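Local coordinates for flavoprotein 390 (Photobacterium phosphoreum, PDB 1FVP) that binds two flavin mononucleotides per subunit, each with an attached myristate, and, as a homodimer, is a member of the bacterial luciferase family, at residues Asn27-Thr31 with Glu202-Gln207; Glu30-Ile35 with Lys210-Ile215; Pro91-Trp96 with Arg125-His131; Trp96-Asn100 with Ser167-Asn172. All coordinates share one frame; numbering follows the deposited sequence.

Contact 1: residues Asn27-Thr31 with Glu202-Gln207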
loop_
_atom_site.group_PDB
_atom_site.type_symbol
_atom_site.label_atom_id
_atom_site.label_comp_id
_atom_site.label_asym_id
_atom_site.label_seq_id
_atom_site.Cartn_x
_atom_site.Cartn_y
_atom_site.Cartn_z
ATOM N N ASN A 27 14.757 12.954 5.246
ATOM C CA ASN A 27 15.493 11.711 5.501
ATOM C C ASN A 27 14.782 10.553 4.775
ATOM O O ASN A 27 15.416 9.731 4.108
ATOM C CB ASN A 27 15.573 11.433 7.007
ATOM C CG ASN A 27 16.304 12.493 7.808
ATOM O OD1 ASN A 27 16.335 13.679 7.456
ATOM N ND2 ASN A 27 16.938 12.032 8.891
ATOM N N ALA A 28 13.465 10.540 4.955
ATOM C CA ALA A 28 12.596 9.530 4.362
ATOM C C ALA A 28 12.552 9.687 2.848
ATOM O O ALA A 28 12.303 8.649 2.220
ATOM C CB ALA A 28 11.190 9.537 4.919
ATOM N N LEU A 29 12.794 10.882 2.350
ATOM C CA LEU A 29 12.780 11.121 0.880
ATOM C C LEU A 29 14.092 10.631 0.268
ATOM O O LEU A 29 14.230 10.285 -0.923
ATOM C CB LEU A 29 12.445 12.580 0.698
ATOM C CG LEU A 29 11.294 13.066 -0.145
ATOM C CD1 LEU A 29 9.932 12.590 0.349
ATOM C CD2 LEU A 29 11.295 14.598 -0.058
ATOM N N GLU A 30 15.100 10.562 1.124
ATOM C CA GLU A 30 16.457 10.115 0.791
ATOM C C GLU A 30 16.503 8.587 0.783
ATOM O O GLU A 30 17.198 7.987 -0.036
ATOM C CB GLU A 30 17.485 10.565 1.823
ATOM C CG GLU A 30 18.748 11.232 1.298
ATOM C CD GLU A 30 19.607 10.348 0.443
ATOM O OE1 GLU A 30 20.193 9.398 0.941
ATOM O OE2 GLU A 30 19.647 10.697 -0.756
ATOM N N THR A 31 15.743 8.043 1.722
ATOM C CA THR A 31 15.592 6.609 1.917
ATOM C C THR A 31 14.957 6.053 0.634
ATOM O O THR A 31 15.193 4.900 0.274
ATOM C CB THR A 31 14.680 6.202 3.140
ATOM O OG1 THR A 31 14.858 7.138 4.245
ATOM C CG2 THR A 31 14.903 4.757 3.609
ATOM N N GLU A 202 15.063 3.872 9.222
ATOM C CA GLU A 202 14.844 5.262 9.612
ATOM C C GLU A 202 15.218 5.613 11.027
ATOM O O GLU A 202 14.860 6.746 11.437
ATOM C CB GLU A 202 13.388 5.709 9.477
ATOM C CG GLU A 202 12.633 5.825 8.184
ATOM C CD GLU A 202 13.421 6.333 7.014
ATOM O OE1 GLU A 202 14.128 5.647 6.296
ATOM O OE2 GLU A 202 13.248 7.557 6.862
ATOM N N SER A 203 15.843 4.731 11.761
ATOM C CA SER A 203 16.176 5.154 13.158
ATOM C C SER A 203 17.499 5.885 13.003
ATOM O O SER A 203 17.827 6.772 13.786
ATOM C CB SER A 203 16.193 3.977 14.079
ATOM O OG SER A 203 16.279 2.747 13.356
ATOM N N MET A 204 18.194 5.510 11.956
ATOM C CA MET A 204 19.493 5.932 11.478
ATOM C C MET A 204 19.555 7.368 10.964
ATOM O O MET A 204 19.235 7.632 9.795
ATOM C CB MET A 204 20.007 5.050 10.328
ATOM C CG MET A 204 20.252 3.627 10.760
ATOM S SD MET A 204 21.511 2.994 9.614
ATOM C CE MET A 204 20.512 2.128 8.409
ATOM N N GLN A 205 20.042 8.198 11.859
ATOM C CA GLN A 205 20.195 9.627 11.624
ATOM C C GLN A 205 21.308 9.954 10.638
ATOM O O GLN A 205 21.078 10.793 9.752
ATOM C CB GLN A 205 20.403 10.432 12.912
ATOM C CG GLN A 205 19.175 10.618 13.788
ATOM C CD GLN A 205 19.510 11.342 15.078
ATOM O OE1 GLN A 205 20.272 12.316 15.107
ATOM N NE2 GLN A 205 18.944 10.865 16.189
ATOM N N ASP A 206 22.456 9.368 10.787
ATOM C CA ASP A 206 23.593 9.699 9.890
ATOM C C ASP A 206 23.324 9.260 8.463
ATOM O O ASP A 206 23.871 8.227 8.031
ATOM C CB ASP A 206 24.874 9.171 10.526
ATOM C CG ASP A 206 26.100 9.404 9.670
ATOM O OD1 ASP A 206 26.016 9.906 8.533
ATOM O OD2 ASP A 206 27.181 9.054 10.198
ATOM N N GLN A 207 22.550 10.032 7.727
ATOM C CA GLN A 207 22.197 9.688 6.349
ATOM C C GLN A 207 23.299 8.903 5.678
ATOM O O GLN A 207 23.039 7.733 5.311
ATOM C CB GLN A 207 21.676 10.843 5.526
ATOM C CG GLN A 207 20.183 10.738 5.265
ATOM C CD GLN A 207 19.354 10.698 6.519
ATOM O OE1 GLN A 207 18.982 11.708 7.113
ATOM N NE2 GLN A 207 19.032 9.498 6.988
#
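Thr-31 and Glu-202 show how a helix and a distant loop can be joined through one carboxylate laid against a hydroxyl. The Glu-202 chain bends at its second torsion (chi2 -38°), which turns CD back toward helix 23-38, and OE1 then lies 2.6 Å from Thr-31 OG1. That hydroxyl is also 2.7 Å from Asn-27 O, one turn earlier in its own helix. The second carboxylate oxygen, OE2, rests beside the helix backbone, 3.3 Å from Ala-28 CA. At the other end of the contact, Asn-27 and Gln-207 approach at about a right angle, their amide planes turned 67° apart, although the detailed fit of the two amides is doubtful. Beyond them the aliphatic part of Glu-30 meets that of Gln-207, CG to CG at 4.2 Å, while the Glu-30 carboxylate is engaged by Arg-33. Ala-28 belongs to a pocket for the myristylated flavin and touches the ligand. Phe-10 of strand 6-11 packs against Ala-28, Thr-31 and Glu-202 together, and Ser-203 leans on Leu-145 and Tyr-148 of helix 138-155; the loop thus leads from strand 195-199 into helix 207-227 wedged among three elements.

Contact 2: residues Glu30-Ile35 with Lys210-Ile215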
loop_
_atom_site.group_PDB
_atom_site.type_symbol
_atom_site.label_atom_id
_atom_site.label_comp_id
_atom_site.label_asym_id
_atom_site.label_seq_id
_atom_site.Cartn_x
_atom_site.Cartn_y
_atom_site.Cartn_z
ATOM N N GLU A 30 15.100 10.562 1.124
ATOM C CA GLU A 30 16.457 10.115 0.791
ATOM C C GLU A 30 16.503 8.587 0.783
ATOM O O GLU A 30 17.198 7.987 -0.036
ATOM C CB GLU A 30 17.485 10.565 1.823
ATOM C CG GLU A 30 18.748 11.232 1.298
ATOM C CD GLU A 30 19.607 10.348 0.443
ATOM O OE1 GLU A 30 20.193 9.398 0.941
ATOM O OE2 GLU A 30 19.647 10.697 -0.756
ATOM N N THR A 31 15.743 8.043 1.722
ATOM C CA THR A 31 15.592 6.609 1.917
ATOM C C THR A 31 14.957 6.053 0.634
ATOM O O THR A 31 15.193 4.900 0.274
ATOM C CB THR A 31 14.680 6.202 3.140
ATOM O OG1 THR A 31 14.858 7.138 4.245
ATOM C CG2 THR A 31 14.903 4.757 3.609
ATOM N N LEU A 32 14.144 6.889 0.001
ATOM C CA LEU A 32 13.418 6.560 -1.231
ATOM C C LEU A 32 14.311 6.792 -2.453
ATOM O O LEU A 32 14.150 6.095 -3.474
ATOM C CB LEU A 32 12.148 7.400 -1.333
ATOM C CG LEU A 32 10.959 7.121 -0.446
ATOM C CD1 LEU A 32 9.902 8.212 -0.604
ATOM C CD2 LEU A 32 10.360 5.769 -0.792
ATOM N N ARG A 33 15.181 7.795 -2.294
ATOM C CA ARG A 33 16.090 8.130 -3.405
ATOM C C ARG A 33 16.954 6.914 -3.743
ATOM O O ARG A 33 17.035 6.509 -4.916
ATOM C CB ARG A 33 16.958 9.357 -3.146
ATOM C CG ARG A 33 17.744 9.779 -4.393
ATOM C CD ARG A 33 18.775 10.818 -4.104
ATOM N NE ARG A 33 19.730 10.365 -3.113
ATOM C CZ ARG A 33 20.603 9.376 -3.322
ATOM N NH1 ARG A 33 20.716 8.747 -4.487
ATOM N NH2 ARG A 33 21.354 9.005 -2.271
ATOM N N ILE A 34 17.563 6.371 -2.701
ATOM C CA ILE A 34 18.451 5.199 -2.845
ATOM C C ILE A 34 17.686 4.122 -3.606
ATOM O O ILE A 34 18.118 3.599 -4.641
ATOM C CB ILE A 34 18.962 4.751 -1.435
ATOM C CG1 ILE A 34 19.411 6.031 -0.704
ATOM C CG2 ILE A 34 20.049 3.664 -1.521
ATOM C CD1 ILE A 34 20.070 5.879 0.681
ATOM N N ILE A 35 16.521 3.858 -3.026
ATOM C CA ILE A 35 15.584 2.871 -3.588
ATOM C C ILE A 35 15.608 3.053 -5.106
ATOM O O ILE A 35 16.099 2.167 -5.828
ATOM C CB ILE A 35 14.184 3.015 -2.910
ATOM C CG1 ILE A 35 14.207 2.384 -1.501
ATOM C CG2 ILE A 35 13.019 2.444 -3.757
ATOM C CD1 ILE A 35 12.987 2.667 -0.597
ATOM N N LYS A 210 23.381 5.249 6.590
ATOM C CA LYS A 210 22.184 4.672 5.953
ATOM C C LYS A 210 22.349 4.442 4.459
ATOM O O LYS A 210 22.101 3.297 4.000
ATOM C CB LYS A 210 20.912 5.426 6.284
ATOM C CG LYS A 210 19.778 5.209 5.287
ATOM C CD LYS A 210 18.462 5.760 5.807
ATOM C CE LYS A 210 18.153 7.162 5.320
ATOM N NZ LYS A 210 17.138 7.785 6.225
ATOM N N LYS A 211 22.773 5.448 3.714
ATOM C CA LYS A 211 22.966 5.238 2.264
ATOM C C LYS A 211 24.007 4.142 2.072
ATOM O O LYS A 211 23.896 3.369 1.116
ATOM C CB LYS A 211 23.352 6.488 1.494
ATOM C CG LYS A 211 23.894 6.240 0.095
ATOM C CD LYS A 211 24.542 7.451 -0.539
ATOM C CE LYS A 211 25.697 7.993 0.264
ATOM N NZ LYS A 211 26.921 7.140 0.263
ATOM N N SER A 212 24.978 4.053 2.957
ATOM C CA SER A 212 26.043 3.045 2.837
ATOM C C SER A 212 25.641 1.660 3.269
ATOM O O SER A 212 26.135 0.672 2.683
ATOM C CB SER A 212 27.326 3.520 3.501
ATOM O OG SER A 212 27.855 4.535 2.636
ATOM N N VAL A 213 24.778 1.594 4.264
ATOM C CA VAL A 213 24.272 0.313 4.763
ATOM C C VAL A 213 23.209 -0.203 3.776
ATOM O O VAL A 213 22.801 -1.360 3.921
ATOM C CB VAL A 213 23.640 0.403 6.158
ATOM C CG1 VAL A 213 24.225 -0.667 7.074
ATOM C CG2 VAL A 213 23.659 1.774 6.771
ATOM N N MET A 214 22.775 0.653 2.862
ATOM C CA MET A 214 21.743 0.259 1.891
ATOM C C MET A 214 22.364 -0.276 0.612
ATOM O O MET A 214 22.114 -1.438 0.259
ATOM C CB MET A 214 20.711 1.346 1.636
ATOM C CG MET A 214 19.617 1.268 2.685
ATOM S SD MET A 214 18.429 2.601 2.337
ATOM C CE MET A 214 17.539 1.911 0.941
ATOM N N ILE A 215 23.164 0.541 -0.045
ATOM C CA ILE A 215 23.783 0.055 -1.290
ATOM C C ILE A 215 24.798 -1.037 -1.015
ATOM O O ILE A 215 25.207 -1.669 -2.012
ATOM C CB ILE A 215 24.217 1.200 -2.241
ATOM C CG1 ILE A 215 25.757 1.311 -2.380
ATOM C CG2 ILE A 215 23.580 2.572 -1.895
ATOM C CD1 ILE A 215 26.200 1.109 -3.876
#
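Thr-31 OG1 accepts a hydrogen bond from Lys-210 NZ at 3.1 Å, which makes this hydroxyl a meeting point for two helices and, through Glu-202, for the loop before the second of them. The lysine chain turns at its third torsion (chi3 96°) and brings its ammonium group to the threonine at about a right angle to the threonine side chain. A second, weak bond from NZ goes to Asn-27 O. Away from this polar end the interface is apolar and centred on Ile-34, whose two branches divide the work. CG1 lies anti to the carbonyl carbon and carries CD1 against the backbone and first side-chain carbon of Lys-211, 3.4 Å from its CB. The other branch, CG2, meets Ile-215 CG2 at 3.7 Å and the Met-214 methyl CE at 3.9 Å. Bent at its last torsion, Met-214 extends CE between the helices as far as Ile-35 CG1, 4.2 Å away. On the outer side, Lys-211 CD comes to the edge of the Arg-33 guanidinium, a group held by salt bridges to Glu-30 and Asp-38. The segment axes run in the same general direction, inclined at -29° and 10.3 Å apart at closest. Since the helices follow strands 6-11 and 195-199, which pair in parallel, this is consistent with the side-by-side helix packing of a beta/alpha-barrel-like fold, as in the luciferase family.

Contact 3: residues Pro91-Trp96 with Arg125-His131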
loop_
_atom_site.group_PDB
_atom_site.type_symbol
_atom_site.label_atom_id
_atom_site.label_comp_id
_atom_site.label_asym_id
_atom_site.label_seq_id
_atom_site.Cartn_x
_atom_site.Cartn_y
_atom_site.Cartn_z
ATOM N N PRO A 91 -1.026 -14.484 2.873
ATOM C CA PRO A 91 0.231 -14.387 3.618
ATOM C C PRO A 91 0.026 -13.278 4.652
ATOM O O PRO A 91 -0.824 -12.389 4.457
ATOM C CB PRO A 91 1.301 -14.056 2.601
ATOM C CG PRO A 91 0.610 -14.020 1.273
ATOM C CD PRO A 91 -0.872 -13.829 1.574
ATOM N N LEU A 92 0.807 -13.387 5.703
ATOM C CA LEU A 92 0.815 -12.455 6.822
ATOM C C LEU A 92 2.003 -11.475 6.742
ATOM O O LEU A 92 3.057 -11.757 6.139
ATOM C CB LEU A 92 0.935 -13.249 8.119
ATOM C CG LEU A 92 0.107 -14.436 8.483
ATOM C CD1 LEU A 92 0.681 -15.045 9.765
ATOM C CD2 LEU A 92 -1.312 -13.977 8.780
ATOM N N VAL A 93 1.788 -10.361 7.418
ATOM C CA VAL A 93 2.858 -9.322 7.509
ATOM C C VAL A 93 3.047 -9.157 9.025
ATOM O O VAL A 93 2.198 -8.612 9.732
ATOM C CB VAL A 93 2.551 -8.116 6.636
ATOM C CG1 VAL A 93 1.428 -7.228 7.176
ATOM C CG2 VAL A 93 3.802 -7.311 6.316
ATOM N N PHE A 94 4.146 -9.723 9.489
ATOM C CA PHE A 94 4.529 -9.759 10.907
ATOM C C PHE A 94 4.790 -8.388 11.468
ATOM O O PHE A 94 5.481 -7.620 10.794
ATOM C CB PHE A 94 5.639 -10.802 11.133
ATOM C CG PHE A 94 5.025 -12.188 11.072
ATOM C CD1 PHE A 94 4.218 -12.616 12.135
ATOM C CD2 PHE A 94 5.191 -13.011 9.974
ATOM C CE1 PHE A 94 3.625 -13.861 12.138
ATOM C CE2 PHE A 94 4.586 -14.274 9.941
ATOM C CZ PHE A 94 3.808 -14.686 11.019
ATOM N N LYS A 95 4.226 -8.113 12.643
ATOM C CA LYS A 95 4.447 -6.789 13.240
ATOM C C LYS A 95 5.899 -6.625 13.699
ATOM O O LYS A 95 6.697 -7.532 13.943
ATOM C CB LYS A 95 3.491 -6.352 14.319
ATOM C CG LYS A 95 2.126 -5.961 13.734
ATOM C CD LYS A 95 1.479 -4.913 14.593
ATOM C CE LYS A 95 1.252 -5.321 16.023
ATOM N NZ LYS A 95 -0.023 -4.717 16.521
ATOM N N TRP A 96 6.238 -5.370 13.789
ATOM C CA TRP A 96 7.539 -4.800 14.166
ATOM C C TRP A 96 7.651 -4.796 15.684
ATOM O O TRP A 96 8.724 -5.248 16.120
ATOM C CB TRP A 96 7.619 -3.503 13.465
ATOM C CG TRP A 96 7.771 -2.087 13.695
ATOM C CD1 TRP A 96 8.189 -1.243 12.689
ATOM C CD2 TRP A 96 7.543 -1.213 14.803
ATOM N NE1 TRP A 96 8.239 0.053 13.105
ATOM C CE2 TRP A 96 7.861 0.101 14.416
ATOM C CE3 TRP A 96 7.111 -1.411 16.095
ATOM C CZ2 TRP A 96 7.775 1.199 15.257
ATOM C CZ3 TRP A 96 7.009 -0.322 16.944
ATOM C CH2 TRP A 96 7.340 0.969 16.544
ATOM N N ARG A 125 4.473 -17.201 1.663
ATOM C CA ARG A 125 5.592 -16.536 2.305
ATOM C C ARG A 125 5.171 -15.273 3.061
ATOM O O ARG A 125 4.676 -14.305 2.469
ATOM C CB ARG A 125 6.606 -16.085 1.270
ATOM C CG ARG A 125 7.092 -17.080 0.235
ATOM C CD ARG A 125 8.482 -16.644 -0.206
ATOM N NE ARG A 125 9.263 -16.418 1.006
ATOM C CZ ARG A 125 10.569 -16.282 1.088
ATOM N NH1 ARG A 125 11.316 -16.314 -0.006
ATOM N NH2 ARG A 125 11.144 -16.153 2.284
ATOM N N HIS A 126 5.419 -15.300 4.348
ATOM C CA HIS A 126 5.068 -14.166 5.234
ATOM C C HIS A 126 5.974 -12.983 4.975
ATOM O O HIS A 126 6.920 -13.152 4.181
ATOM C CB HIS A 126 5.137 -14.619 6.715
ATOM C CG HIS A 126 4.284 -15.852 6.859
ATOM N ND1 HIS A 126 2.997 -15.919 6.374
ATOM C CD2 HIS A 126 4.551 -17.059 7.414
ATOM C CE1 HIS A 126 2.517 -17.123 6.644
ATOM N NE2 HIS A 126 3.427 -17.836 7.275
ATOM N N GLN A 127 5.711 -11.842 5.579
ATOM C CA GLN A 127 6.567 -10.646 5.387
ATOM C C GLN A 127 6.916 -10.169 6.812
ATOM O O GLN A 127 5.994 -9.954 7.616
ATOM C CB GLN A 127 5.983 -9.498 4.608
ATOM C CG GLN A 127 5.906 -9.628 3.119
ATOM C CD GLN A 127 7.077 -9.076 2.372
ATOM O OE1 GLN A 127 7.091 -9.118 1.157
ATOM N NE2 GLN A 127 8.086 -8.538 3.039
ATOM N N LEU A 128 8.214 -10.043 6.992
ATOM C CA LEU A 128 8.781 -9.639 8.299
ATOM C C LEU A 128 9.176 -8.170 8.293
ATOM O O LEU A 128 9.926 -7.778 7.380
ATOM C CB LEU A 128 9.893 -10.660 8.544
ATOM C CG LEU A 128 10.494 -10.822 9.918
ATOM C CD1 LEU A 128 9.436 -11.060 10.982
ATOM C CD2 LEU A 128 11.497 -11.980 9.870
ATOM N N MET A 129 8.649 -7.442 9.271
ATOM C CA MET A 129 8.888 -6.017 9.429
ATOM C C MET A 129 9.817 -5.701 10.626
ATOM O O MET A 129 9.361 -5.724 11.789
ATOM C CB MET A 129 7.650 -5.164 9.614
ATOM C CG MET A 129 6.473 -5.470 8.777
ATOM S SD MET A 129 5.298 -4.058 8.867
ATOM C CE MET A 129 5.082 -3.947 10.643
ATOM N N LEU A 130 11.031 -5.330 10.278
ATOM C CA LEU A 130 12.111 -4.952 11.157
ATOM C C LEU A 130 12.603 -3.501 10.938
ATOM O O LEU A 130 12.702 -2.942 9.847
ATOM C CB LEU A 130 13.297 -5.883 10.893
ATOM C CG LEU A 130 13.141 -7.362 10.777
ATOM C CD1 LEU A 130 14.224 -7.945 9.884
ATOM C CD2 LEU A 130 13.223 -7.956 12.183
ATOM N N HIS A 131 13.002 -2.932 12.053
ATOM C CA HIS A 131 13.550 -1.610 12.280
ATOM C C HIS A 131 15.069 -1.633 12.332
ATOM O O HIS A 131 15.584 -1.475 13.456
ATOM C CB HIS A 131 13.078 -1.015 13.652
ATOM C CG HIS A 131 12.267 0.204 13.415
ATOM N ND1 HIS A 131 10.975 0.425 13.787
ATOM C CD2 HIS A 131 12.658 1.318 12.731
ATOM C CE1 HIS A 131 10.614 1.634 13.360
ATOM N NE2 HIS A 131 11.597 2.192 12.710
#
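Met-129 runs beside Phe-94 and on to Trp-96. Its CB lies 3.5 Å from Phe-94 O and its CG stays close to the same oxygen, with Val-93 CG2 alongside. The sulfur passes farther from that carbonyl, and a turn at the last torsion (chi3 -55°) brings the methyl CE to 3.6 Å from Trp-96 N, next to Trp-96 CB. One thioether chain therefore spans Val-93 to Trp-96. Between the strands, Gln-127 N donates to Leu-92 O at 2.7 Å, in the carbonyl plane, and Gln-127 O receives Phe-94 N at 2.6 Å, so that both peptide groups of Gln-127 are used in parallel pairing. On the face carrying Phe-94, that ring directs its edge at the face of His-126 in an offset edge-to-face pair, planes at 88° and centroids 5.4 Å apart. Leu-92 CD1 lies over a face of the same imidazole near its rim. The strands are the two arms of a beta-alpha-beta crossover closed by helix 100-116. Chemically, backbone bonds set the register; mostly buried apolar and aromatic groups line the Phe-94 face, while Val-93 shares its face with the polar Gln-127. A weak bond from Leu-92 N to His-126 ND1, 3.4 Å long, is consistent with an imidazole whose ND1 carries no proton.

Contact 4: residues Trp96-Asn100 with Ser167-Asn172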
loop_
_atom_site.group_PDB
_atom_site.type_symbol
_atom_site.label_atom_id
_atom_site.label_comp_id
_atom_site.label_asym_id
_atom_site.label_seq_id
_atom_site.Cartn_x
_atom_site.Cartn_y
_atom_site.Cartn_z
ATOM N N TRP A 96 6.238 -5.370 13.789
ATOM C CA TRP A 96 7.539 -4.800 14.166
ATOM C C TRP A 96 7.651 -4.796 15.684
ATOM O O TRP A 96 8.724 -5.248 16.120
ATOM C CB TRP A 96 7.619 -3.503 13.465
ATOM C CG TRP A 96 7.771 -2.087 13.695
ATOM C CD1 TRP A 96 8.189 -1.243 12.689
ATOM C CD2 TRP A 96 7.543 -1.213 14.803
ATOM N NE1 TRP A 96 8.239 0.053 13.105
ATOM C CE2 TRP A 96 7.861 0.101 14.416
ATOM C CE3 TRP A 96 7.111 -1.411 16.095
ATOM C CZ2 TRP A 96 7.775 1.199 15.257
ATOM C CZ3 TRP A 96 7.009 -0.322 16.944
ATOM C CH2 TRP A 96 7.340 0.969 16.544
ATOM N N ASP A 97 6.630 -4.352 16.390
ATOM C CA ASP A 97 6.602 -4.290 17.847
ATOM C C ASP A 97 6.091 -5.582 18.507
ATOM O O ASP A 97 5.404 -5.541 19.552
ATOM C CB ASP A 97 5.838 -3.104 18.415
ATOM C CG ASP A 97 4.578 -2.729 17.693
ATOM O OD1 ASP A 97 4.297 -3.181 16.587
ATOM O OD2 ASP A 97 3.848 -1.909 18.288
ATOM N N ASP A 98 6.451 -6.699 17.929
ATOM C CA ASP A 98 6.042 -7.998 18.461
ATOM C C ASP A 98 7.280 -8.702 18.983
ATOM O O ASP A 98 8.146 -9.024 18.158
ATOM C CB ASP A 98 5.281 -8.777 17.382
ATOM C CG ASP A 98 3.786 -8.624 17.661
ATOM O OD1 ASP A 98 3.446 -8.254 18.802
ATOM O OD2 ASP A 98 2.978 -8.871 16.746
ATOM N N ILE A 99 7.330 -8.898 20.290
ATOM C CA ILE A 99 8.514 -9.619 20.834
ATOM C C ILE A 99 8.591 -10.865 19.956
ATOM O O ILE A 99 7.600 -11.618 19.871
ATOM C CB ILE A 99 8.295 -9.930 22.339
ATOM C CG1 ILE A 99 8.645 -8.683 23.194
ATOM C CG2 ILE A 99 9.077 -11.166 22.845
ATOM C CD1 ILE A 99 7.869 -8.695 24.551
ATOM N N ASN A 100 9.695 -11.080 19.295
ATOM C CA ASN A 100 9.897 -12.233 18.403
ATOM C C ASN A 100 9.212 -13.501 18.893
ATOM O O ASN A 100 8.776 -14.370 18.127
ATOM C CB ASN A 100 11.404 -12.388 18.221
ATOM C CG ASN A 100 11.658 -13.183 16.962
ATOM O OD1 ASN A 100 11.833 -12.597 15.896
ATOM N ND2 ASN A 100 11.646 -14.492 17.156
ATOM N N SER A 167 13.246 -5.340 24.720
ATOM C CA SER A 167 12.920 -6.564 23.962
ATOM C C SER A 167 12.539 -6.260 22.515
ATOM O O SER A 167 13.008 -6.959 21.592
ATOM C CB SER A 167 11.810 -7.341 24.664
ATOM O OG SER A 167 10.732 -6.435 24.892
ATOM N N ILE A 168 11.686 -5.241 22.338
ATOM C CA ILE A 168 11.284 -4.877 20.973
ATOM C C ILE A 168 12.610 -4.704 20.218
ATOM O O ILE A 168 12.799 -5.393 19.213
ATOM C CB ILE A 168 10.401 -3.616 20.814
ATOM C CG1 ILE A 168 9.099 -3.737 21.634
ATOM C CG2 ILE A 168 10.096 -3.331 19.311
ATOM C CD1 ILE A 168 8.336 -2.395 21.764
ATOM N N ILE A 169 13.441 -3.834 20.783
ATOM C CA ILE A 169 14.754 -3.557 20.188
ATOM C C ILE A 169 15.540 -4.862 20.016
ATOM O O ILE A 169 16.104 -5.107 18.940
ATOM C CB ILE A 169 15.591 -2.499 20.962
ATOM C CG1 ILE A 169 14.813 -1.195 21.207
ATOM C CG2 ILE A 169 16.936 -2.223 20.209
ATOM C CD1 ILE A 169 15.483 -0.266 22.269
ATOM N N GLN A 170 15.538 -5.637 21.086
ATOM C CA GLN A 170 16.232 -6.933 21.106
ATOM C C GLN A 170 15.673 -7.822 19.987
ATOM O O GLN A 170 16.410 -8.681 19.462
ATOM C CB GLN A 170 16.147 -7.625 22.450
ATOM C CG GLN A 170 16.950 -7.016 23.566
ATOM C CD GLN A 170 18.445 -7.221 23.441
ATOM O OE1 GLN A 170 18.922 -8.322 23.137
ATOM N NE2 GLN A 170 19.170 -6.125 23.684
ATOM N N SER A 171 14.412 -7.611 19.653
ATOM C CA SER A 171 13.734 -8.371 18.596
ATOM C C SER A 171 14.142 -7.778 17.236
ATOM O O SER A 171 14.359 -8.522 16.265
ATOM C CB SER A 171 12.230 -8.367 18.718
ATOM O OG SER A 171 11.713 -8.967 19.877
ATOM N N ASN A 172 14.227 -6.454 17.241
ATOM C CA ASN A 172 14.606 -5.692 16.034
ATOM C C ASN A 172 16.079 -5.920 15.701
ATOM O O ASN A 172 16.789 -6.582 16.477
ATOM C CB ASN A 172 14.116 -4.256 16.147
ATOM C CG ASN A 172 12.634 -4.158 15.820
ATOM O OD1 ASN A 172 12.299 -3.909 14.656
ATOM N ND2 ASN A 172 11.722 -4.335 16.769
#
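Asn-172 reaches back from the end of helix 166-171 to Trp-96, and its amide illustrates how one side chain can close several backbone groups at once. ND2 donates to Trp-96 O at 3.2 Å and to Ile-168 O at 2.9 Å. The two acceptors lie in well-separated directions from the nitrogen, so each can take a different N-H. Neither carbonyl is met on a lone pair: the nitrogen stands above the plane of each, 39° out for Trp-96 and 64° for Ile-168. Ile-168 O is doubly served, since the backbone N of Asn-172 also donates to it. On the far side of the amide, OD1 accepts from His-131 N, which leaves every polar atom of this buried side chain with a partner. Ser-171 does similar work one residue earlier. Its hydroxyl gives its proton to Ser-167 O, 2.9 Å away within the helix, and is thereby available as an acceptor for Asn-100 N at 3.0 Å, in an almost straight bond (169° at the hydrogen). Van der Waals contacts fill in around these bonds: Ile-168 CG2 lies 3.9 Å from Asp-97 CA, and Ile-99 CG1 packs 3.5 Å from Ser-167 OG, a hydroxyl bonded to Ser-164. The short helix thus faces the loop that leads from strand 92-94 into helix 100-116. Through Asn-172 it also joins strand 126-134, while Ile-169 on its other flank touches helix 138-155.

In the fold
The four contacts grade from the sheet at the centre of the chain to its helical layer. Contact 3 is the buried one, its centre about 5 Å from the centre of the chain, and relies on strand pairing with aromatic and apolar side chains. Contact 4 shares Trp-96 with it and meets it again where Asn-172 bonds to His-131, but, being partly buried, it joins loop to helix mainly through side-chain-to-backbone hydrogen bonds. Contacts 1 and 2, partly buried in the outer helical layer, their centres each about 16 Å from that of the chain, both use helix 23-38 and share Glu-30 and Thr-31; charged and hydroxyl groups mark their common border, with apolar packing confined mostly to contact 2. Ser-203 touching His-131 links contact 1 to contact 3.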